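PDB 2C0N: A197 from Sulfolobus turreted icosahedral virus, which is probably a glycosyltransferase of the GT-A fold, transferring sugar from an activated donor in a virus that infects the archaeon Sulfolobus. Local coordinates for residues I108-L118 and F155-S166. Residues are numbered along the deposited sequence; the frame is centred on the assembly and turned at random.
Sequences IFDGEVNGCGL and FSTHKPRTYALS
G111 and A164 form the hydrogen-bonded pair of a short antiparallel ladder on the mixed sheet of this GT-A fold, a worked example of how a brief edge strand satisfies its polar backbone. A164 N gives a nearly straight bond to G111 O (2.8 Å), and A164 O accepts G111 N in its carbonyl plane. Two residues on, past the non-hydrogen-bonded pair E112-Y163, V113 N reaches T162 O at 3.1 Å, this time from above the carbonyl plane. Where direct pairing fails, water takes over: one molecule accepts from T162 N and donates to V113 O and to the carboxylate oxygen E112 OE2, while a second donates to both N114 O and P160 O. P160 O also receives T162 OG1. At the opposite end D110 grips the corner at S166 with both carboxylate oxygens, each met from above the carboxylate plane: OD1 takes S166 N at 2.8 Å and OD2 takes S166 OG at 2.7 Å, the hydroxyl being placed for OD2 by its position between backbone N and carbonyl carbon (chi1 66°). The Y163 ring lies over the G111 peptide, with G111 O 3.6 Å above its centre, and K77 adds a cation-pi contact; the missing side chain of G111 leaves space for the F109 ring, whose edge meets G111 CA in plane. On the sheet face opposite Y163, A164 CB packs against V113 CG1. Beyond the ladder, N114 and G115 both face Y100 in a classic beta bulge, and the chain then passes over F155 on helix 150-158. There C116 SG approaches the phenyl ring obliquely, and G115 CA stands over its face, 3.5 Å from the F155 ring centroid and only 10° off the normal.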
loop_
_atom_site.group_PDB
_atom_site.type_symbol
_atom_site.label_atom_id
_atom_site.label_comp_id
_atom_site.label_asym_id
_atom_site.label_seq_id
_atom_site.Cartn_x
_atom_site.Cartn_y
_atom_site.Cartn_z
ATOM N N ILE A 108 -14.852 17.636 19.407
ATOM C CA ILE A 108 -13.454 17.975 19.142
ATOM C C ILE A 108 -13.067 19.249 19.871
ATOM O O ILE A 108 -13.786 20.222 19.815
ATOM C CB ILE A 108 -13.206 18.159 17.620
ATOM C CG1 ILE A 108 -13.482 16.848 16.890
ATOM C CG2 ILE A 108 -11.767 18.564 17.360
ATOM C CD1 ILE A 108 -13.539 16.960 15.365
ATOM N N PHE A 109 -11.941 19.227 20.567
ATOM C CA PHE A 109 -11.403 20.445 21.187
ATOM C C PHE A 109 -9.881 20.371 21.329
ATOM O O PHE A 109 -9.287 19.242 21.375
ATOM C CB PHE A 109 -12.044 20.673 22.563
ATOM C CG PHE A 109 -11.703 19.606 23.546
ATOM C CD1 PHE A 109 -10.536 19.677 24.283
ATOM C CD2 PHE A 109 -12.519 18.517 23.703
ATOM C CE1 PHE A 109 -10.205 18.690 25.180
ATOM C CE2 PHE A 109 -12.185 17.511 24.591
ATOM C CZ PHE A 109 -11.029 17.601 25.328
ATOM N N ASP A 110 -9.261 21.563 21.387
ATOM C CA ASP A 110 -7.853 21.682 21.722
ATOM C C ASP A 110 -7.730 21.730 23.209
ATOM O O ASP A 110 -8.276 22.624 23.836
ATOM C CB ASP A 110 -7.228 22.978 21.217
ATOM C CG ASP A 110 -6.980 22.964 19.753
ATOM O OD1 ASP A 110 -6.152 22.154 19.293
ATOM O OD2 ASP A 110 -7.625 23.790 19.050
ATOM N N GLY A 111 -6.984 20.796 23.779
ATOM C CA GLY A 111 -6.810 20.781 25.207
ATOM C C GLY A 111 -6.043 19.573 25.684
ATOM O O GLY A 111 -5.806 18.641 24.937
ATOM N N GLU A 112 -5.618 19.637 26.938
ATOM C CA GLU A 112 -5.002 18.507 27.612
ATOM C C GLU A 112 -6.032 17.385 27.795
ATOM O O GLU A 112 -7.195 17.637 28.125
ATOM C CB GLU A 112 -4.411 18.938 28.974
ATOM C CG GLU A 112 -3.300 17.968 29.441
ATOM C CD GLU A 112 -2.773 18.241 30.801
ATOM O OE1 GLU A 112 -2.807 19.432 31.239
ATOM O OE2 GLU A 112 -2.328 17.243 31.433
ATOM N N VAL A 113 -5.602 16.145 27.584
ATOM C CA VAL A 113 -6.474 14.971 27.762
ATOM C C VAL A 113 -5.729 13.887 28.555
ATOM O O VAL A 113 -4.542 14.030 28.800
ATOM C CB VAL A 113 -6.961 14.397 26.396
ATOM C CG1 VAL A 113 -7.845 15.402 25.648
ATOM C CG2 VAL A 113 -5.795 13.974 25.507
ATOM N N ASN A 114 -6.416 12.810 28.931
ATOM C CA ASN A 114 -5.766 11.677 29.637
ATOM C C ASN A 114 -5.125 10.662 28.683
ATOM O O ASN A 114 -4.087 10.061 28.983
ATOM C CB ASN A 114 -6.767 10.986 30.589
ATOM C CG ASN A 114 -7.070 11.809 31.823
ATOM O OD1 ASN A 114 -6.162 12.204 32.564
ATOM N ND2 ASN A 114 -8.354 12.047 32.074
ATOM N N GLY A 115 -5.723 10.462 27.518
ATOM C CA GLY A 115 -5.122 9.593 26.528
ATOM C C GLY A 115 -5.942 9.520 25.254
ATOM O O GLY A 115 -6.864 10.307 25.054
ATOM N N CYS A 116 -5.600 8.548 24.421
ATOM C CA CYS A 116 -6.285 8.291 23.164
ATOM C C CYS A 116 -6.087 6.816 22.781
ATOM O O CYS A 116 -5.512 6.067 23.564
ATOM C CB CYS A 116 -5.762 9.242 22.094
ATOM S SG CYS A 116 -4.043 9.127 21.751
ATOM N N GLY A 117 -6.577 6.382 21.618
ATOM C CA GLY A 117 -6.506 4.952 21.220
ATOM C C GLY A 117 -5.243 4.431 20.517
ATOM O O GLY A 117 -5.193 3.253 20.077
ATOM N N LEU A 118 -4.250 5.295 20.435
ATOM C CA LEU A 118 -2.965 5.076 19.748
ATOM C C LEU A 118 -3.075 4.900 18.232
ATOM O O LEU A 118 -2.175 4.344 17.613
ATOM C CB LEU A 118 -2.187 3.890 20.365
ATOM C CG LEU A 118 -1.833 4.098 21.836
ATOM C CD1 LEU A 118 -1.239 2.811 22.448
ATOM C CD2 LEU A 118 -0.872 5.211 21.940
ATOM N N PHE A 155 -1.309 4.834 28.634
ATOM C CA PHE A 155 -1.592 6.097 29.312
ATOM C C PHE A 155 -1.751 5.979 30.823
ATOM O O PHE A 155 -1.274 6.862 31.597
ATOM C CB PHE A 155 -2.807 6.742 28.648
ATOM C CG PHE A 155 -2.504 7.238 27.278
ATOM C CD1 PHE A 155 -1.778 8.366 27.105
ATOM C CD2 PHE A 155 -2.910 6.544 26.134
ATOM C CE1 PHE A 155 -1.475 8.831 25.830
ATOM C CE2 PHE A 155 -2.586 6.986 24.874
ATOM C CZ PHE A 155 -1.875 8.114 24.703
ATOM N N SER A 156 -2.412 4.916 31.280
ATOM C CA SER A 156 -2.651 4.776 32.726
ATOM C C SER A 156 -1.356 4.470 33.462
ATOM O O SER A 156 -1.166 4.872 34.622
ATOM C CB SER A 156 -3.667 3.668 33.007
ATOM O OG SER A 156 -4.919 4.008 32.446
ATOM N N THR A 157 -0.474 3.736 32.790
ATOM C CA THR A 157 0.747 3.260 33.404
ATOM C C THR A 157 1.844 4.294 33.336
ATOM O O THR A 157 2.532 4.529 34.319
ATOM C CB THR A 157 1.248 1.976 32.716
ATOM O OG1 THR A 157 0.215 0.982 32.773
ATOM C CG2 THR A 157 2.501 1.438 33.407
ATOM N N HIS A 158 2.014 4.897 32.163
ATOM C CA HIS A 158 3.161 5.788 31.907
ATOM C C HIS A 158 2.851 7.271 32.037
ATOM O O HIS A 158 3.765 8.077 32.099
ATOM C CB HIS A 158 3.744 5.458 30.546
ATOM C CG HIS A 158 4.105 4.015 30.418
ATOM N ND1 HIS A 158 3.511 3.170 29.505
ATOM C CD2 HIS A 158 4.954 3.255 31.140
ATOM C CE1 HIS A 158 4.012 1.958 29.650
ATOM N NE2 HIS A 158 4.884 1.981 30.640
ATOM N N LYS A 159 1.566 7.615 32.097
ATOM C CA LYS A 159 1.102 8.980 32.426
ATOM C C LYS A 159 1.852 10.097 31.669
ATOM O O LYS A 159 2.353 11.053 32.267
ATOM C CB LYS A 159 1.119 9.226 33.949
ATOM C CG LYS A 159 0.350 8.144 34.733
ATOM C CD LYS A 159 0.537 8.213 36.222
ATOM C CE LYS A 159 -0.466 9.152 36.906
ATOM N NZ LYS A 159 -0.202 9.212 38.394
ATOM N N PRO A 160 1.914 9.983 30.343
ATOM C CA PRO A 160 2.514 11.048 29.553
ATOM C C PRO A 160 1.707 12.340 29.665
ATOM O O PRO A 160 0.480 12.311 29.846
ATOM C CB PRO A 160 2.449 10.491 28.117
ATOM C CG PRO A 160 1.361 9.486 28.168
ATOM C CD PRO A 160 1.438 8.870 29.493
ATOM N N ARG A 161 2.386 13.466 29.596
ATOM C CA ARG A 161 1.673 14.732 29.478
ATOM C C ARG A 161 1.161 14.788 28.040
ATOM O O ARG A 161 1.942 14.759 27.089
ATOM C CB ARG A 161 2.590 15.869 29.877
ATOM C CG ARG A 161 2.894 15.733 31.395
ATOM C CD ARG A 161 3.521 16.863 32.045
ATOM N NE ARG A 161 4.687 17.373 31.327
ATOM C CZ ARG A 161 5.774 17.881 31.902
ATOM N NH1 ARG A 161 5.906 17.920 33.228
ATOM N NH2 ARG A 161 6.748 18.332 31.130
ATOM N N THR A 162 -0.168 14.786 27.915
ATOM C CA THR A 162 -0.868 14.508 26.670
ATOM C C THR A 162 -1.809 15.667 26.247
ATOM O O THR A 162 -2.573 16.180 27.051
ATOM C CB THR A 162 -1.660 13.186 26.744
ATOM O OG1 THR A 162 -0.794 12.133 27.192
ATOM C CG2 THR A 162 -2.236 12.799 25.358
ATOM N N TYR A 163 -1.715 16.067 24.975
ATOM C CA TYR A 163 -2.528 17.173 24.415
ATOM C C TYR A 163 -3.215 16.694 23.150
ATOM O O TYR A 163 -2.579 16.025 22.320
ATOM C CB TYR A 163 -1.630 18.344 24.054
ATOM C CG TYR A 163 -2.370 19.630 23.964
ATOM C CD1 TYR A 163 -2.875 20.081 22.757
ATOM C CD2 TYR A 163 -2.576 20.413 25.098
ATOM C CE1 TYR A 163 -3.578 21.255 22.670
ATOM C CE2 TYR A 163 -3.281 21.620 25.015
ATOM C CZ TYR A 163 -3.773 22.021 23.782
ATOM O OH TYR A 163 -4.481 23.187 23.649
ATOM N N ALA A 164 -4.497 17.026 23.021
ATOM C CA ALA A 164 -5.293 16.743 21.812
ATOM C C ALA A 164 -5.411 18.042 21.000
ATOM O O ALA A 164 -5.764 19.090 21.537
ATOM C CB ALA A 164 -6.658 16.219 22.186
ATOM N N LEU A 165 -5.013 17.974 19.730
ATOM C CA LEU A 165 -5.106 19.116 18.808
ATOM C C LEU A 165 -6.291 18.966 17.889
ATOM O O LEU A 165 -6.368 18.011 17.132
ATOM C CB LEU A 165 -3.857 19.233 17.930
ATOM C CG LEU A 165 -2.523 19.589 18.598
ATOM C CD1 LEU A 165 -1.411 19.463 17.603
ATOM C CD2 LEU A 165 -2.529 20.982 19.181
ATOM N N SER A 166 -7.209 19.923 17.911
ATOM C CA SER A 166 -8.286 19.933 16.945
ATOM C C SER A 166 -7.827 20.041 15.484
ATOM O O SER A 166 -8.595 19.715 14.559
ATOM C CB SER A 166 -9.266 21.036 17.247
ATOM O OG SER A 166 -8.636 22.281 17.054
HETATM O O HOH W 1 -1.927 15.001 30.289
HETATM O O HOH W 2 -1.936 10.691 30.498
#